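Local coordinates for protein putative ribose 5-phosphate isomerase (Leishmania infantum, PDB 6FXW) that probably interconverts ribose 5-phosphate and ribulose 5-phosphate in the pentose phosphate pathway, as a type B ribose-5-phosphate isomerase built as a tetramer, at residues 15-26 and 115-124; 50-61 and 78-88. One frame throughout, in Å; residues are numbered along the deposited sequence.

In the fold
The chain folds around a five-stranded parallel sheet of strand order 2-1-3-5-4, a Rossmann-like alpha/beta layout in which helices are packed against one another as well as against strands. Interaction 1 joins helix 20-29 and the turn before it to the loop and helix after strand 110-114; interaction 2 packs helix 49-61 against helix 76-83 and the turn beyond. Along the chain both segments of interaction 2 fall between those of interaction 1. Their centres are 20 Å apart and their nearest atoms about 8 Å, without touching. Both pack on strand 67-72; strand 110-114 carries side chains of interaction 2 and leads directly into segment 115-124, and residues of both contacts also touch the third subunit of the tetramer.

Interaction 1 (15-26 and 115-124); sequences AAYATHQEIMDM and VRTSGMEVIR. With SO4 (sulfate ion), chain B.
T19 and M120 meet where the loop and helix that follow strand 110-114 pack beside the start of helix 20-29, neighbouring elements of a Rossmann-like alpha/beta fold. The bend in the M120 chain at chi2 (-74°) brings its methyl CE against T19, with CE only 3.3 Å from T19 CG2, a tight fit. Alongside, V115 turns both branches to the 15-26 segment: CG1 lies 3.4 Å from the carbonyl O of A15, and CG2 rests near T19 OG1.

Further along, M26 reaches across as an extended chain. Its SD packs on I123 CG2, while its CE sits over the centre of one face of the R124 guanidinium, 3.7 Å above the plane. E121 fixes the orientation of that group: R124 grips the carboxylate side-on in a salt bridge, NE to OE1 and NH2 to OE2, the latter on its syn lone pair and nearly straight at 169°.

At the other end, A15 CB lies over one face of the R116 guanidinium, toward its rim, and a water bridges A15 O and R116 NE. The sulfate, probably from the crystallisation liquor and also bound by H14 and by R140 and R144 of the third subunit, sits at a subunit boundary, consistent with a place for substrate phosphate. Two nitrogens of R116 grip it: NH1 reaches O3, and NH2 lies 3.0 Å from O2.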
loop_
_atom_site.group_PDB
_atom_site.type_symbol
_atom_site.label_atom_id
_atom_site.label_comp_id
_atom_site.label_asym_id
_atom_site.label_seq_id
_atom_site.Cartn_x
_atom_site.Cartn_y
_atom_site.Cartn_z
ATOM N N ALA A 15 15.539 -4.515 -12.949
ATOM C CA ALA A 15 15.150 -4.394 -11.518
ATOM C C ALA A 15 14.675 -5.750 -10.977
ATOM O O ALA A 15 14.843 -6.059 -9.763
ATOM C CB ALA A 15 14.079 -3.401 -11.364
ATOM N N ALA A 16 14.086 -6.592 -11.835
ATOM C CA ALA A 16 13.537 -7.848 -11.451
ATOM C C ALA A 16 14.431 -9.020 -11.819
ATOM O O ALA A 16 14.045 -10.169 -11.684
ATOM C CB ALA A 16 12.158 -8.053 -12.038
ATOM N N TYR A 17 15.640 -8.728 -12.209
ATOM C CA TYR A 17 16.495 -9.848 -12.702
ATOM C C TYR A 17 16.803 -10.808 -11.579
ATOM O O TYR A 17 16.672 -12.014 -11.763
ATOM C CB TYR A 17 17.734 -9.328 -13.390
ATOM C CG TYR A 17 18.591 -10.419 -13.922
ATOM C CD1 TYR A 17 18.181 -11.135 -15.011
ATOM C CD2 TYR A 17 19.821 -10.635 -13.390
ATOM C CE1 TYR A 17 18.966 -12.152 -15.544
ATOM C CE2 TYR A 17 20.625 -11.674 -13.861
ATOM C CZ TYR A 17 20.180 -12.394 -14.957
ATOM O OH TYR A 17 20.958 -13.409 -15.554
ATOM N N ALA A 18 17.125 -10.307 -10.403
ATOM C CA ALA A 18 17.395 -11.159 -9.275
ATOM C C ALA A 18 16.249 -12.058 -8.873
ATOM O O ALA A 18 16.489 -13.178 -8.433
ATOM C CB ALA A 18 17.870 -10.318 -8.116
ATOM N N THR A 19 15.011 -11.618 -9.056
ATOM C CA THR A 19 13.813 -12.305 -8.572
ATOM C C THR A 19 12.997 -12.918 -9.668
ATOM O O THR A 19 11.963 -13.485 -9.414
ATOM C CB THR A 19 12.878 -11.358 -7.779
ATOM O OG1 THR A 19 12.698 -10.185 -8.537
ATOM C CG2 THR A 19 13.489 -11.002 -6.387
ATOM N N HIS A 20 13.441 -12.860 -10.949
ATOM C CA HIS A 20 12.514 -13.217 -12.002
ATOM C C HIS A 20 12.137 -14.709 -11.912
ATOM O O HIS A 20 11.012 -15.119 -12.256
ATOM C CB HIS A 20 13.010 -12.857 -13.453
ATOM C CG HIS A 20 14.083 -13.782 -14.011
ATOM N ND1 HIS A 20 15.412 -13.574 -13.793
ATOM C CD2 HIS A 20 14.004 -14.785 -14.906
ATOM C CE1 HIS A 20 16.122 -14.459 -14.479
ATOM N NE2 HIS A 20 15.284 -15.212 -15.172
ATOM N N GLN A 21 13.106 -15.572 -11.564
ATOM C CA GLN A 21 12.731 -16.983 -11.498
ATOM C C GLN A 21 11.745 -17.288 -10.356
ATOM O O GLN A 21 10.854 -18.034 -10.539
ATOM C CB GLN A 21 14.004 -17.832 -11.301
ATOM C CG GLN A 21 13.669 -19.347 -11.310
ATOM C CD GLN A 21 13.053 -19.833 -12.620
ATOM O OE1 GLN A 21 13.635 -19.602 -13.687
ATOM N NE2 GLN A 21 11.876 -20.446 -12.572
ATOM N N GLU A 22 11.919 -16.567 -9.253
ATOM C CA GLU A 22 10.923 -16.631 -8.124
ATOM C C GLU A 22 9.531 -16.207 -8.569
ATOM O O GLU A 22 8.536 -16.820 -8.254
ATOM C CB GLU A 22 11.471 -15.845 -6.954
ATOM C CG GLU A 22 10.555 -15.771 -5.736
ATOM C CD GLU A 22 11.144 -15.054 -4.513
ATOM O OE1 GLU A 22 12.223 -14.409 -4.541
ATOM O OE2 GLU A 22 10.416 -15.125 -3.487
ATOM N N ILE A 23 9.477 -15.162 -9.378
ATOM C CA ILE A 23 8.176 -14.721 -9.925
ATOM C C ILE A 23 7.583 -15.763 -10.879
ATOM O O ILE A 23 6.400 -16.068 -10.848
ATOM C CB ILE A 23 8.323 -13.309 -10.582
ATOM C CG1 ILE A 23 8.772 -12.322 -9.506
ATOM C CG2 ILE A 23 7.054 -12.952 -11.289
ATOM C CD1 ILE A 23 9.193 -10.940 -10.019
ATOM N N MET A 24 8.417 -16.330 -11.755
ATOM C CA MET A 24 7.938 -17.365 -12.695
ATOM C C MET A 24 7.417 -18.538 -11.911
ATOM O O MET A 24 6.376 -19.062 -12.230
ATOM C CB MET A 24 9.048 -17.882 -13.592
ATOM C CG MET A 24 9.358 -16.930 -14.685
ATOM S SD MET A 24 10.827 -17.478 -15.555
ATOM C CE MET A 24 10.343 -18.991 -16.380
ATOM N N ASP A 25 8.128 -18.865 -10.831
ATOM C CA ASP A 25 7.656 -19.963 -9.961
ATOM C C ASP A 25 6.300 -19.704 -9.377
ATOM O O ASP A 25 5.423 -20.592 -9.308
ATOM C CB ASP A 25 8.635 -20.240 -8.819
ATOM C CG ASP A 25 9.941 -20.831 -9.268
ATOM O OD1 ASP A 25 10.032 -21.304 -10.392
ATOM O OD2 ASP A 25 10.929 -20.680 -8.553
ATOM N N MET A 26 6.037 -18.476 -8.937
ATOM C CA MET A 26 4.664 -18.093 -8.498
ATOM C C MET A 26 3.575 -18.238 -9.518
ATOM O O MET A 26 2.430 -18.629 -9.216
ATOM C CB MET A 26 4.622 -16.644 -7.980
ATOM C CG MET A 26 5.527 -16.390 -6.858
ATOM S SD MET A 26 5.498 -14.585 -6.459
ATOM C CE MET A 26 6.196 -14.934 -4.993
ATOM N N VAL A 115 8.891 -4.358 -8.354
ATOM C CA VAL A 115 9.627 -5.200 -7.426
ATOM C C VAL A 115 10.384 -4.385 -6.385
ATOM O O VAL A 115 10.766 -4.943 -5.324
ATOM C CB VAL A 115 10.569 -6.047 -8.270
ATOM C CG1 VAL A 115 11.650 -5.279 -8.950
ATOM C CG2 VAL A 115 11.126 -7.226 -7.542
ATOM N N ARG A 116 10.573 -3.067 -6.571
ATOM C CA ARG A 116 11.207 -2.235 -5.558
ATOM C C ARG A 116 10.143 -1.594 -4.648
ATOM O O ARG A 116 10.514 -0.992 -3.605
ATOM C CB ARG A 116 12.063 -1.141 -6.176
ATOM C CG ARG A 116 13.201 -1.703 -6.982
ATOM C CD ARG A 116 13.918 -0.569 -7.676
ATOM N NE ARG A 116 15.008 -1.122 -8.497
ATOM C CZ ARG A 116 15.583 -0.469 -9.450
ATOM N NH1 ARG A 116 15.094 0.686 -9.872
ATOM N NH2 ARG A 116 16.614 -1.035 -10.051
ATOM N N THR A 117 8.845 -1.797 -4.941
ATOM C CA THR A 117 7.704 -1.206 -4.197
ATOM C C THR A 117 6.880 -2.268 -3.518
ATOM O O THR A 117 6.527 -2.127 -2.347
ATOM C CB THR A 117 6.856 -0.321 -5.089
ATOM O OG1 THR A 117 6.623 -1.117 -6.274
ATOM C CG2 THR A 117 7.560 0.939 -5.517
ATOM N N SER A 118 6.613 -3.406 -4.152
ATOM C CA SER A 118 5.763 -4.490 -3.598
ATOM C C SER A 118 6.686 -5.606 -3.173
ATOM O O SER A 118 7.515 -6.109 -3.943
ATOM C CB SER A 118 4.827 -5.012 -4.648
ATOM O OG SER A 118 3.917 -3.998 -5.040
ATOM N N GLY A 119 6.502 -6.111 -1.927
ATOM C CA GLY A 119 7.175 -7.320 -1.512
ATOM C C GLY A 119 6.662 -8.576 -2.168
ATOM O O GLY A 119 5.598 -8.585 -2.765
ATOM N N MET A 120 7.463 -9.627 -2.069
ATOM C CA MET A 120 7.155 -10.855 -2.800
ATOM C C MET A 120 5.914 -11.575 -2.397
ATOM O O MET A 120 5.215 -12.125 -3.265
ATOM C CB MET A 120 8.324 -11.845 -2.725
ATOM C CG MET A 120 9.516 -11.367 -3.507
ATOM S SD MET A 120 9.178 -11.579 -5.306
ATOM C CE MET A 120 10.250 -10.403 -5.896
ATOM N N GLU A 121 5.486 -11.499 -1.143
ATOM C CA GLU A 121 4.238 -12.131 -0.810
ATOM C C GLU A 121 3.031 -11.350 -1.329
ATOM O O GLU A 121 1.998 -11.909 -1.662
ATOM C CB GLU A 121 4.095 -12.396 0.720
ATOM C CG GLU A 121 4.959 -13.605 1.150
ATOM C CD GLU A 121 4.754 -14.879 0.341
ATOM O OE1 GLU A 121 3.597 -15.185 0.043
ATOM O OE2 GLU A 121 5.775 -15.495 -0.114
ATOM N N VAL A 122 3.169 -10.012 -1.389
ATOM C CA VAL A 122 2.141 -9.200 -2.014
ATOM C C VAL A 122 2.116 -9.474 -3.533
ATOM O O VAL A 122 1.046 -9.607 -4.097
ATOM C CB VAL A 122 2.376 -7.698 -1.682
ATOM C CG1 VAL A 122 1.538 -6.767 -2.551
ATOM C CG2 VAL A 122 2.090 -7.484 -0.231
ATOM N N ILE A 123 3.293 -9.589 -4.145
ATOM C CA ILE A 123 3.336 -9.957 -5.569
ATOM C C ILE A 123 2.671 -11.313 -5.806
ATOM O O ILE A 123 1.912 -11.442 -6.775
ATOM C CB ILE A 123 4.759 -9.940 -6.067
ATOM C CG1 ILE A 123 5.276 -8.491 -6.152
ATOM C CG2 ILE A 123 4.961 -10.639 -7.432
ATOM C CD1 ILE A 123 6.735 -8.310 -6.425
ATOM N N ARG A 124 2.847 -12.270 -4.926
ATOM C CA ARG A 124 2.184 -13.576 -5.084
ATOM C C ARG A 124 0.658 -13.410 -5.146
ATOM O O ARG A 124 -0.030 -13.928 -6.062
ATOM C CB ARG A 124 2.596 -14.521 -3.969
ATOM C CG ARG A 124 2.023 -15.910 -4.227
ATOM C CD ARG A 124 2.196 -16.856 -3.042
ATOM N NE ARG A 124 3.504 -16.920 -2.508
ATOM C CZ ARG A 124 4.502 -17.689 -2.995
ATOM N NH1 ARG A 124 4.375 -18.498 -4.085
ATOM N NH2 ARG A 124 5.650 -17.626 -2.397
HETATM S S SO4 B . 17.755 2.170 -12.405
HETATM O O1 SO4 B . 18.860 2.839 -11.612
HETATM O O2 SO4 B . 17.787 0.728 -12.162
HETATM O O3 SO4 B . 16.476 2.842 -11.815
HETATM O O4 SO4 B . 18.022 2.482 -13.779
HETATM O O HOH W 1 15.491 -3.986 -7.907
#

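Interaction 2 (50-61 and 78-88); sequences PDYAAQVCEAIL and MSIAANKFRGI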
loop_
_atom_site.group_PDB
_atom_site.type_symbol
_atom_site.label_atom_id
_atom_site.label_comp_id
_atom_site.label_asym_id
_atom_site.label_seq_id
_atom_site.Cartn_x
_atom_site.Cartn_y
_atom_site.Cartn_z
ATOM N N PRO A 50 10.890 -0.174 -21.682
ATOM C CA PRO A 50 9.986 -0.211 -22.822
ATOM C C PRO A 50 10.242 -1.292 -23.826
ATOM O O PRO A 50 9.289 -1.783 -24.458
ATOM C CB PRO A 50 10.175 1.177 -23.440
ATOM C CG PRO A 50 10.679 2.046 -22.278
ATOM C CD PRO A 50 11.568 1.127 -21.546
ATOM N N ASP A 51 11.496 -1.680 -23.950
ATOM C CA ASP A 51 11.784 -2.735 -24.904
ATOM C C ASP A 51 11.134 -4.090 -24.528
ATOM O O ASP A 51 10.705 -4.851 -25.426
ATOM C CB ASP A 51 13.274 -2.920 -25.088
ATOM C CG ASP A 51 14.008 -1.660 -25.668
ATOM O OD1 ASP A 51 13.394 -1.000 -26.544
ATOM O OD2 ASP A 51 15.129 -1.331 -25.206
ATOM N N TYR A 52 11.097 -4.401 -23.235
ATOM C CA TYR A 52 10.499 -5.615 -22.754
ATOM C C TYR A 52 8.985 -5.533 -22.635
ATOM O O TYR A 52 8.298 -6.522 -22.913
ATOM C CB TYR A 52 11.200 -5.985 -21.423
ATOM C CG TYR A 52 12.689 -6.314 -21.679
ATOM C CD1 TYR A 52 13.071 -7.550 -22.080
ATOM C CD2 TYR A 52 13.631 -5.331 -21.640
ATOM C CE1 TYR A 52 14.389 -7.799 -22.399
ATOM C CE2 TYR A 52 14.942 -5.579 -21.987
ATOM C CZ TYR A 52 15.286 -6.804 -22.373
ATOM O OH TYR A 52 16.588 -7.086 -22.730
ATOM N N ALA A 53 8.461 -4.328 -22.325
ATOM C CA ALA A 53 7.051 -4.121 -22.472
ATOM C C ALA A 53 6.573 -4.482 -23.862
ATOM O O ALA A 53 5.594 -5.186 -24.073
ATOM C CB ALA A 53 6.693 -2.694 -22.187
ATOM N N ALA A 54 7.357 -4.031 -24.878
ATOM C CA ALA A 54 6.967 -4.273 -26.268
ATOM C C ALA A 54 6.983 -5.763 -26.583
ATOM O O ALA A 54 6.066 -6.258 -27.294
ATOM C CB ALA A 54 7.894 -3.481 -27.177
ATOM N N GLN A 55 7.973 -6.499 -26.134
ATOM C CA GLN A 55 7.993 -7.943 -26.315
ATOM C C GLN A 55 6.755 -8.638 -25.849
ATOM O O GLN A 55 6.136 -9.473 -26.534
ATOM C CB GLN A 55 9.238 -8.656 -25.740
ATOM C CG GLN A 55 10.548 -8.330 -26.369
ATOM C CD GLN A 55 11.659 -9.258 -25.929
ATOM O OE1 GLN A 55 12.688 -8.771 -25.432
ATOM N NE2 GLN A 55 11.502 -10.613 -26.105
ATOM N N VAL A 56 6.317 -8.300 -24.644
ATOM C CA VAL A 56 5.150 -8.954 -24.040
ATOM C C VAL A 56 3.866 -8.525 -24.814
ATOM O O VAL A 56 2.952 -9.334 -25.115
ATOM C CB VAL A 56 5.031 -8.563 -22.543
ATOM C CG1 VAL A 56 3.735 -9.014 -21.966
ATOM C CG2 VAL A 56 6.120 -9.278 -21.767
ATOM N N CYS A 57 3.740 -7.229 -25.133
ATOM C CA CYS A 57 2.580 -6.706 -25.883
ATOM C C CYS A 57 2.451 -7.442 -27.219
ATOM O O CYS A 57 1.396 -7.867 -27.625
ATOM C CB CYS A 57 2.668 -5.192 -26.123
ATOM S SG CYS A 57 2.392 -4.296 -24.573
ATOM N N GLU A 58 3.628 -7.582 -27.883
ATOM C CA GLU A 58 3.578 -8.202 -29.203
ATOM C C GLU A 58 3.243 -9.667 -29.049
ATOM O O GLU A 58 2.462 -10.204 -29.893
ATOM C CB GLU A 58 4.904 -8.037 -29.940
ATOM C CG GLU A 58 4.916 -6.778 -30.776
ATOM C CD GLU A 58 3.852 -6.697 -31.903
ATOM O OE1 GLU A 58 3.498 -5.539 -32.270
ATOM O OE2 GLU A 58 3.377 -7.764 -32.427
ATOM N N ALA A 59 3.715 -10.380 -28.029
ATOM C CA ALA A 59 3.293 -11.784 -27.785
ATOM C C ALA A 59 1.808 -11.921 -27.670
ATOM O O ALA A 59 1.214 -12.869 -28.188
ATOM C CB ALA A 59 3.987 -12.368 -26.574
ATOM N N ILE A 60 1.177 -11.023 -26.925
ATOM C CA ILE A 60 -0.253 -11.056 -26.785
ATOM C C ILE A 60 -0.962 -10.755 -28.114
ATOM O O ILE A 60 -1.886 -11.483 -28.519
ATOM C CB ILE A 60 -0.711 -10.091 -25.694
ATOM C CG1 ILE A 60 -0.191 -10.583 -24.336
ATOM C CG2 ILE A 60 -2.190 -9.928 -25.659
ATOM C CD1 ILE A 60 -0.240 -9.559 -23.224
ATOM N N LEU A 61 -0.525 -9.707 -28.799
ATOM C CA LEU A 61 -1.176 -9.326 -30.019
ATOM C C LEU A 61 -1.089 -10.399 -31.155
ATOM O O LEU A 61 -2.004 -10.470 -31.980
ATOM C CB LEU A 61 -0.636 -7.979 -30.494
ATOM C CG LEU A 61 -1.050 -6.856 -29.531
ATOM C CD1 LEU A 61 -0.269 -5.608 -29.908
ATOM C CD2 LEU A 61 -2.518 -6.573 -29.458
ATOM N N MET A 78 6.409 0.334 -17.071
ATOM C CA MET A 78 5.735 -0.748 -17.771
ATOM C C MET A 78 4.339 -0.435 -18.144
ATOM O O MET A 78 3.877 -0.694 -19.292
ATOM C CB MET A 78 5.826 -2.052 -16.957
ATOM C CG MET A 78 7.230 -2.633 -16.857
ATOM S SD MET A 78 7.914 -2.989 -18.489
ATOM C CE MET A 78 9.222 -4.121 -18.034
ATOM N N SER A 79 3.582 0.141 -17.220
ATOM C CA SER A 79 2.180 0.523 -17.468
ATOM C C SER A 79 2.070 1.540 -18.594
ATOM O O SER A 79 1.216 1.385 -19.487
ATOM C CB SER A 79 1.484 1.083 -16.214
ATOM O OG SER A 79 0.289 1.870 -16.504
ATOM N N ILE A 80 2.921 2.539 -18.534
ATOM C CA ILE A 80 2.874 3.563 -19.583
ATOM C C ILE A 80 3.232 2.974 -20.946
ATOM O O ILE A 80 2.485 3.143 -21.904
ATOM C CB ILE A 80 3.794 4.741 -19.238
ATOM C CG1 ILE A 80 3.288 5.437 -17.938
ATOM C CG2 ILE A 80 3.797 5.752 -20.372
ATOM C CD1 ILE A 80 4.300 6.303 -17.284
ATOM N N ALA A 81 4.363 2.299 -20.996
ATOM C CA ALA A 81 4.834 1.771 -22.283
ATOM C C ALA A 81 3.823 0.766 -22.871
ATOM O O ALA A 81 3.501 0.799 -24.069
ATOM C CB ALA A 81 6.130 1.098 -22.085
ATOM N N ALA A 82 3.299 -0.148 -22.064
ATOM C CA ALA A 82 2.386 -1.183 -22.584
ATOM C C ALA A 82 1.117 -0.602 -23.129
ATOM O O ALA A 82 0.531 -1.044 -24.089
ATOM C CB ALA A 82 2.093 -2.252 -21.516
ATOM N N ASN A 83 0.606 0.410 -22.396
ATOM C CA ASN A 83 -0.627 1.072 -22.833
ATOM C C ASN A 83 -0.479 1.824 -24.150
ATOM O O ASN A 83 -1.484 2.185 -24.761
ATOM C CB ASN A 83 -1.246 1.936 -21.741
ATOM C CG ASN A 83 -2.001 1.128 -20.718
ATOM O OD1 ASN A 83 -2.886 0.347 -21.062
ATOM N ND2 ASN A 83 -1.673 1.319 -19.417
ATOM N N LYS A 84 0.730 2.053 -24.596
ATOM C CA LYS A 84 0.943 2.665 -25.917
ATOM C C LYS A 84 0.667 1.733 -27.063
ATOM O O LYS A 84 0.500 2.172 -28.201
ATOM C CB LYS A 84 2.329 3.249 -26.070
ATOM C CG LYS A 84 2.601 4.429 -25.128
ATOM C CD LYS A 84 1.609 5.565 -25.138
ATOM C CE LYS A 84 1.939 6.648 -24.166
ATOM N NZ LYS A 84 0.969 7.776 -24.438
ATOM N N PHE A 85 0.555 0.461 -26.800
ATOM C CA PHE A 85 0.153 -0.521 -27.826
ATOM C C PHE A 85 -1.274 -0.547 -28.047
ATOM O O PHE A 85 -2.060 -0.743 -27.171
ATOM C CB PHE A 85 0.663 -1.945 -27.490
ATOM C CG PHE A 85 2.072 -2.129 -27.821
ATOM C CD1 PHE A 85 3.127 -1.731 -27.008
ATOM C CD2 PHE A 85 2.399 -2.824 -28.984
ATOM C CE1 PHE A 85 4.439 -1.900 -27.411
ATOM C CE2 PHE A 85 3.734 -3.027 -29.337
ATOM C CZ PHE A 85 4.732 -2.565 -28.574
ATOM N N ARG A 86 -1.655 -0.407 -29.332
ATOM C CA ARG A 86 -3.039 -0.569 -29.682
ATOM C C ARG A 86 -3.565 -1.946 -29.330
ATOM O O ARG A 86 -2.917 -2.939 -29.639
ATOM C CB ARG A 86 -3.157 -0.344 -31.221
ATOM C CG ARG A 86 -4.554 -0.503 -31.777
ATOM C CD ARG A 86 -4.582 -0.154 -33.285
ATOM N NE ARG A 86 -5.950 -0.203 -33.813
ATOM C CZ ARG A 86 -6.489 -1.225 -34.492
ATOM N NH1 ARG A 86 -7.744 -1.132 -34.935
ATOM N NH2 ARG A 86 -5.795 -2.345 -34.751
ATOM N N GLY A 87 -4.693 -2.035 -28.694
ATOM C CA GLY A 87 -5.337 -3.272 -28.372
ATOM C C GLY A 87 -4.982 -3.806 -26.968
ATOM O O GLY A 87 -5.441 -4.873 -26.628
ATOM N N ILE A 88 -4.055 -3.128 -26.277
ATOM C CA ILE A 88 -3.620 -3.573 -24.951
ATOM C C ILE A 88 -4.103 -2.654 -23.883
ATOM O O ILE A 88 -4.032 -1.421 -24.013
ATOM C CB ILE A 88 -2.092 -3.577 -24.889
ATOM C CG1 ILE A 88 -1.464 -4.600 -25.839
ATOM C CG2 ILE A 88 -1.473 -3.769 -23.459
ATOM C CD1 ILE A 88 -1.751 -6.022 -25.485
#
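Helix 50-61 runs over helix 78-83 with the axes of the two segments 8.7 Å apart at closest approach and crossing at -49°. Their CA atoms come as near as 5.5 Å at the pairs P50 with A81 and A53 with A82. Such closeness rests on small residues: A53 CB touches A81 CB at 3.8 Å, and A81 CB also lies against P50. M78, its chain bent at chi2, swings its SD back to A53 CB, while its CE reaches Y52 CB.

The other half of the contact gathers around F85, just beyond the helix. C57 CB stands over the centre of one face of this ring in a CH-pi contact, 3.6 Å from the centroid and 14° off the normal. C57 SG lies anti to its own carbonyl carbon, which directs the sulfur obliquely over the ring as a sulfur-aromatic contact and lets it touch A82 CB at 3.7 Å. A54 CB approaches F85 CZ obliquely, and E58 OE1 comes to the ring edge near its plane, its carboxylate turned 70° from the ring.

Both helices flank the parallel sheet of this Rossmann-like domain, packing on strands 67-72 and 110-114: V56, M78 and A82 rest on L70, C57 and I60 on I110 and M78 on C112, while I88, beyond the helix, also packs on I110. Past F85 the chain makes a type II turn, F85 to I88, with G87 at positive phi. L61 covers this turn, its CD2 lying 3.7 Å from R86 O and also meeting I88 CD1. The same methyl of I88 contacts I60 CG2 at 3.9 Å, while I88 O accepts a hydrogen bond from K84 NZ of the third subunit.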